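Local coordinates for protein Xaa-Pro dipeptidase (Pyrococcus horikoshii, PDB 1WY2) that probably splits dipeptides that carry a C-terminal proline behind a nonpolar residue, working as a homodimeric metallopeptidase with two metal ions in each subunit, at residues K76-A84 / F101-A109. Sequence-based numbering, arbitrary orientation.
Sequences KKMDEFYKA and FIEELKKKA
The Tyr82 ring takes Lys108 CB over one face, off-centre, in a CH-pi contact 4.3 Å from the ring centroid, and meets Leu105 at its edge, where CD2 lies 3.6 Å from CE1 of Tyr82. Phe101 is likewise touched at its edge: Met78 CE comes in near the ring plane, 3.4 Å from CE1 of Phe101, and Phe81 CE2 approaches its CZ. Tyr82 is a knob in the hole formed by Phe101, Glu104, Leu105 and Lys108; its OH ends 3.3 Å from Glu104 CB. The segments 78-84 and 101-108 of two helices cross here at -64°, with axes 9.9 Å apart, side by side on the mixed sheet of the creatinase/prolidase N-terminal domain, remote from the zinc ions. Phe81, Phe101 and Leu105 rest on Leu24 of strand 22-25, and Tyr44 meets both phenylalanine rings. With Tyr82 cut back to an alanine, Lys108 CB and Leu105 CD2 would probably lose their ring contacts and a gap would be likely to open between the helices. Beyond CG the Lys108 chain is extended, with chi2 -177°, and carries CD past Tyr82 CD2 to set NZ between two carboxylates. Lys108 NZ hydrogen-bonds Glu104 OE2 within a 3.1 Å salt bridge, on the syn side but 32° out of the carboxylate plane, and makes a long 3.7 Å salt bridge to Asp79 OD1, its positive charge probably easing repulsion between the two acids.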
ATOM      1  N   LYS A  76      15.600 -12.933 -16.191  1.00 45.04           N
ATOM      2  CA  LYS A  76      16.622 -12.520 -15.239  1.00 46.72           C
ATOM      3  C   LYS A  76      16.769 -11.005 -15.231  1.00 47.34           C
ATOM      4  O   LYS A  76      16.988 -10.397 -14.185  1.00 48.33           O
ATOM      5  CB  LYS A  76      17.962 -13.169 -15.592  1.00 47.60           C
ATOM      6  CG  LYS A  76      17.923 -14.688 -15.622  1.00 49.14           C
ATOM      7  CD  LYS A  76      19.283 -15.267 -15.988  1.00 50.37           C
ATOM      8  CE  LYS A  76      19.251 -16.785 -16.023  1.00 50.79           C
ATOM      9  NZ  LYS A  76      20.563 -17.358 -16.438  1.00 51.86           N
ATOM     10  N   LYS A  77      16.641 -10.398 -16.407  1.00 48.24           N
ATOM     11  CA  LYS A  77      16.758  -8.952 -16.538  1.00 48.87           C
ATOM     12  C   LYS A  77      15.603  -8.412 -17.375  1.00 48.34           C
ATOM     13  O   LYS A  77      15.125  -9.079 -18.294  1.00 47.91           O
ATOM     14  CB  LYS A  77      18.099  -8.597 -17.186  1.00 49.88           C
ATOM     15  CG  LYS A  77      18.421  -7.111 -17.198  1.00 51.78           C
ATOM     16  CD  LYS A  77      19.825  -6.850 -17.740  1.00 52.56           C
ATOM     17  CE  LYS A  77      20.897  -7.460 -16.843  1.00 52.85           C
ATOM     18  NZ  LYS A  77      20.865  -6.887 -15.464  1.00 53.94           N
ATOM     19  N   MET A  78      15.151  -7.204 -17.049  1.00 47.58           N
ATOM     20  CA  MET A  78      14.045  -6.579 -17.764  1.00 47.17           C
ATOM     21  C   MET A  78      14.238  -6.544 -19.273  1.00 47.07           C
ATOM     22  O   MET A  78      13.263  -6.584 -20.025  1.00 47.08           O
ATOM     23  CB  MET A  78      13.815  -5.160 -17.244  1.00 46.82           C
ATOM     24  CG  MET A  78      13.038  -5.098 -15.940  1.00 46.72           C
ATOM     25  SD  MET A  78      11.379  -5.796 -16.115  1.00 46.70           S
ATOM     26  CE  MET A  78      10.515  -4.432 -16.877  1.00 45.70           C
ATOM     27  N   ASP A  79      15.487  -6.464 -19.721  1.00 46.77           N
ATOM     28  CA  ASP A  79      15.766  -6.427 -21.152  1.00 46.61           C
ATOM     29  C   ASP A  79      15.157  -7.641 -21.840  1.00 45.65           C
ATOM     30  O   ASP A  79      14.756  -7.572 -23.002  1.00 45.08           O
ATOM     31  CB  ASP A  79      17.275  -6.386 -21.403  1.00 48.54           C
ATOM     32  CG  ASP A  79      17.926  -5.138 -20.838  1.00 49.44           C
ATOM     33  OD1 ASP A  79      17.480  -4.023 -21.185  1.00 50.42           O
ATOM     34  OD2 ASP A  79      18.883  -5.272 -20.049  1.00 51.07           O
ATOM     35  N   GLU A  80      15.089  -8.752 -21.112  1.00 44.62           N
ATOM     36  CA  GLU A  80      14.519  -9.985 -21.639  1.00 44.33           C
ATOM     37  C   GLU A  80      13.019  -9.796 -21.838  1.00 42.99           C
ATOM     38  O   GLU A  80      12.435 -10.304 -22.799  1.00 42.78           O
ATOM     39  CB  GLU A  80      14.767 -11.137 -20.666  1.00 45.91           C
ATOM     40  CG  GLU A  80      16.236 -11.427 -20.406  1.00 48.28           C
ATOM     41  CD  GLU A  80      16.436 -12.484 -19.338  1.00 48.94           C
ATOM     42  OE1 GLU A  80      15.908 -13.606 -19.497  1.00 49.84           O
ATOM     43  OE2 GLU A  80      17.122 -12.191 -18.337  1.00 50.09           O
ATOM     44  N   PHE A  81      12.402  -9.060 -20.919  1.00 41.64           N
ATOM     45  CA  PHE A  81      10.972  -8.787 -20.985  1.00 39.65           C
ATOM     46  C   PHE A  81      10.666  -7.891 -22.180  1.00 39.57           C
ATOM     47  O   PHE A  81       9.796  -8.200 -22.995  1.00 39.14           O
ATOM     48  CB  PHE A  81      10.500  -8.101 -19.698  1.00 38.55           C
ATOM     49  CG  PHE A  81       9.062  -7.663 -19.740  1.00 36.87           C
ATOM     50  CD1 PHE A  81       8.036  -8.602 -19.800  1.00 35.86           C
ATOM     51  CD2 PHE A  81       8.733  -6.312 -19.756  1.00 36.86           C
ATOM     52  CE1 PHE A  81       6.703  -8.201 -19.878  1.00 35.52           C
ATOM     53  CE2 PHE A  81       7.402  -5.900 -19.834  1.00 35.10           C
ATOM     54  CZ  PHE A  81       6.386  -6.847 -19.897  1.00 34.61           C
ATOM     55  N   TYR A  82      11.392  -6.782 -22.284  1.00 39.05           N
ATOM     56  CA  TYR A  82      11.190  -5.840 -23.377  1.00 39.42           C
ATOM     57  C   TYR A  82      11.402  -6.481 -24.741  1.00 39.35           C
ATOM     58  O   TYR A  82      10.767  -6.092 -25.721  1.00 39.36           O
ATOM     59  CB  TYR A  82      12.122  -4.638 -23.214  1.00 39.98           C
ATOM     60  CG  TYR A  82      11.831  -3.821 -21.977  1.00 40.45           C
ATOM     61  CD1 TYR A  82      10.571  -3.258 -21.776  1.00 40.38           C
ATOM     62  CD2 TYR A  82      12.805  -3.623 -20.999  1.00 41.34           C
ATOM     63  CE1 TYR A  82      10.286  -2.520 -20.630  1.00 40.54           C
ATOM     64  CE2 TYR A  82      12.529  -2.884 -19.847  1.00 41.41           C
ATOM     65  CZ  TYR A  82      11.268  -2.337 -19.671  1.00 41.07           C
ATOM     66  OH  TYR A  82      10.981  -1.611 -18.537  1.00 42.01           O
ATOM     67  N   LYS A  83      12.294  -7.464 -24.806  1.00 40.03           N
ATOM     68  CA  LYS A  83      12.565  -8.143 -26.065  1.00 41.06           C
ATOM     69  C   LYS A  83      11.318  -8.894 -26.522  1.00 40.04           C
ATOM     70  O   LYS A  83      11.029  -8.975 -27.715  1.00 40.12           O
ATOM     71  CB  LYS A  83      13.732  -9.120 -25.905  1.00 42.90           C
ATOM     72  CG  LYS A  83      14.138  -9.799 -27.204  1.00 45.60           C
ATOM     73  CD  LYS A  83      15.417 -10.601 -27.042  1.00 47.92           C
ATOM     74  CE  LYS A  83      15.860 -11.195 -28.370  1.00 49.17           C
ATOM     75  NZ  LYS A  83      17.154 -11.921 -28.247  1.00 52.00           N
ATOM     76  N   ALA A  84      10.576  -9.435 -25.560  1.00 40.01           N
ATOM     77  CA  ALA A  84       9.356 -10.174 -25.854  1.00 39.10           C
ATOM     78  C   ALA A  84       8.289  -9.242 -26.423  1.00 39.61           C
ATOM     79  O   ALA A  84       7.414  -9.667 -27.178  1.00 39.15           O
ATOM     80  CB  ALA A  84       8.842 -10.847 -24.588  1.00 39.80           C
ATOM     81  N   PHE A 101       7.922   3.544 -16.490  1.00 27.66           N
ATOM     82  CA  PHE A 101       7.824   2.252 -17.155  1.00 27.97           C
ATOM     83  C   PHE A 101       7.409   2.425 -18.613  1.00 26.85           C
ATOM     84  O   PHE A 101       7.931   1.747 -19.499  1.00 27.04           O
ATOM     85  CB  PHE A 101       6.812   1.366 -16.428  1.00 29.05           C
ATOM     86  CG  PHE A 101       6.811  -0.057 -16.896  1.00 32.30           C
ATOM     87  CD1 PHE A 101       7.894  -0.889 -16.630  1.00 34.13           C
ATOM     88  CD2 PHE A 101       5.737  -0.564 -17.619  1.00 33.91           C
ATOM     89  CE1 PHE A 101       7.906  -2.209 -17.077  1.00 35.05           C
ATOM     90  CE2 PHE A 101       5.741  -1.883 -18.070  1.00 34.19           C
ATOM     91  CZ  PHE A 101       6.827  -2.704 -17.799  1.00 33.84           C
ATOM     92  N   ILE A 102       6.472   3.336 -18.859  1.00 26.01           N
ATOM     93  CA  ILE A 102       6.000   3.596 -20.214  1.00 26.87           C
ATOM     94  C   ILE A 102       7.122   4.141 -21.092  1.00 28.92           C
ATOM     95  O   ILE A 102       7.210   3.810 -22.275  1.00 29.22           O
ATOM     96  CB  ILE A 102       4.830   4.596 -20.214  1.00 27.60           C
ATOM     97  CG1 ILE A 102       3.612   3.957 -19.538  1.00 25.37           C
ATOM     98  CG2 ILE A 102       4.504   5.017 -21.639  1.00 27.10           C
ATOM     99  CD1 ILE A 102       2.427   4.878 -19.401  1.00 26.76           C
ATOM    100  N   GLU A 103       7.978   4.979 -20.517  1.00 28.63           N
ATOM    101  CA  GLU A 103       9.091   5.535 -21.277  1.00 31.02           C
ATOM    102  C   GLU A 103      10.044   4.415 -21.681  1.00 30.44           C
ATOM    103  O   GLU A 103      10.622   4.444 -22.767  1.00 31.41           O
ATOM    104  CB  GLU A 103       9.826   6.596 -20.456  1.00 31.76           C
ATOM    105  CG  GLU A 103       9.035   7.884 -20.278  1.00 33.73           C
ATOM    106  CD  GLU A 103       8.607   8.491 -21.603  1.00 35.99           C
ATOM    107  OE1 GLU A 103       9.486   8.775 -22.446  1.00 37.19           O
ATOM    108  OE2 GLU A 103       7.391   8.687 -21.806  1.00 36.12           O
ATOM    109  N   GLU A 104      10.204   3.431 -20.802  1.00 31.13           N
ATOM    110  CA  GLU A 104      11.063   2.286 -21.084  1.00 33.15           C
ATOM    111  C   GLU A 104      10.498   1.515 -22.274  1.00 33.09           C
ATOM    112  O   GLU A 104      11.222   1.171 -23.206  1.00 33.49           O
ATOM    113  CB  GLU A 104      11.131   1.356 -19.869  1.00 34.30           C
ATOM    114  CG  GLU A 104      12.039   1.835 -18.749  1.00 37.92           C
ATOM    115  CD  GLU A 104      13.510   1.720 -19.105  1.00 40.32           C
ATOM    116  OE1 GLU A 104      13.949   2.391 -20.064  1.00 41.30           O
ATOM    117  OE2 GLU A 104      14.225   0.953 -18.426  1.00 40.87           O
ATOM    118  N   LEU A 105       9.196   1.247 -22.232  1.00 32.75           N
ATOM    119  CA  LEU A 105       8.527   0.515 -23.302  1.00 32.49           C
ATOM    120  C   LEU A 105       8.698   1.221 -24.645  1.00 32.84           C
ATOM    121  O   LEU A 105       8.870   0.576 -25.678  1.00 33.53           O
ATOM    122  CB  LEU A 105       7.037   0.363 -22.977  1.00 30.84           C
ATOM    123  CG  LEU A 105       6.687  -0.475 -21.743  1.00 29.58           C
ATOM    124  CD1 LEU A 105       5.207  -0.323 -21.418  1.00 28.16           C
ATOM    125  CD2 LEU A 105       7.032  -1.934 -21.995  1.00 29.36           C
ATOM    126  N   LYS A 106       8.652   2.549 -24.624  1.00 33.86           N
ATOM    127  CA  LYS A 106       8.802   3.339 -25.840  1.00 35.98           C
ATOM    128  C   LYS A 106      10.182   3.183 -26.464  1.00 37.01           C
ATOM    129  O   LYS A 106      10.318   3.094 -27.688  1.00 36.35           O
ATOM    130  CB  LYS A 106       8.569   4.824 -25.549  1.00 37.07           C
ATOM    131  CG  LYS A 106       7.134   5.204 -25.238  1.00 39.35           C
ATOM    132  CD  LYS A 106       7.012   6.713 -25.062  1.00 41.02           C
ATOM    133  CE  LYS A 106       5.582   7.140 -24.788  1.00 42.31           C
ATOM    134  NZ  LYS A 106       5.479   8.618 -24.626  1.00 43.10           N
ATOM    135  N   LYS A 107      11.206   3.150 -25.619  1.00 37.30           N
ATOM    136  CA  LYS A 107      12.578   3.044 -26.097  1.00 39.13           C
ATOM    137  C   LYS A 107      13.095   1.626 -26.311  1.00 38.70           C
ATOM    138  O   LYS A 107      13.647   1.322 -27.368  1.00 40.01           O
ATOM    139  CB  LYS A 107      13.517   3.790 -25.141  1.00 39.98           C
ATOM    140  CG  LYS A 107      13.531   3.246 -23.723  1.00 42.51           C
ATOM    141  CD  LYS A 107      14.451   4.058 -22.817  1.00 44.81           C
ATOM    142  CE  LYS A 107      15.898   4.008 -23.288  1.00 44.79           C
ATOM    143  NZ  LYS A 107      16.798   4.806 -22.405  1.00 44.72           N
ATOM    144  N   LYS A 108      12.911   0.760 -25.319  1.00 38.19           N
ATOM    145  CA  LYS A 108      13.403  -0.613 -25.406  1.00 38.11           C
ATOM    146  C   LYS A 108      12.532  -1.596 -26.184  1.00 38.03           C
ATOM    147  O   LYS A 108      13.048  -2.550 -26.771  1.00 37.70           O
ATOM    148  CB  LYS A 108      13.670  -1.150 -23.999  1.00 37.82           C
ATOM    149  CG  LYS A 108      14.719  -0.346 -23.243  1.00 37.83           C
ATOM    150  CD  LYS A 108      15.012  -0.937 -21.874  1.00 38.56           C
ATOM    151  CE  LYS A 108      16.127  -0.167 -21.179  1.00 39.27           C
ATOM    152  NZ  LYS A 108      16.431  -0.717 -19.831  1.00 39.66           N
ATOM    153  N   ALA A 109      11.223  -1.378 -26.192  1.00 37.15           N
ATOM    154  CA  ALA A 109      10.313  -2.262 -26.918  1.00 36.64           C
ATOM    155  C   ALA A 109       9.836  -1.572 -28.190  1.00 36.82           C
ATOM    156  O   ALA A 109       9.147  -2.170 -29.017  1.00 36.35           O
ATOM    157  CB  ALA A 109       9.125  -2.627 -26.039  1.00 36.01           C
TER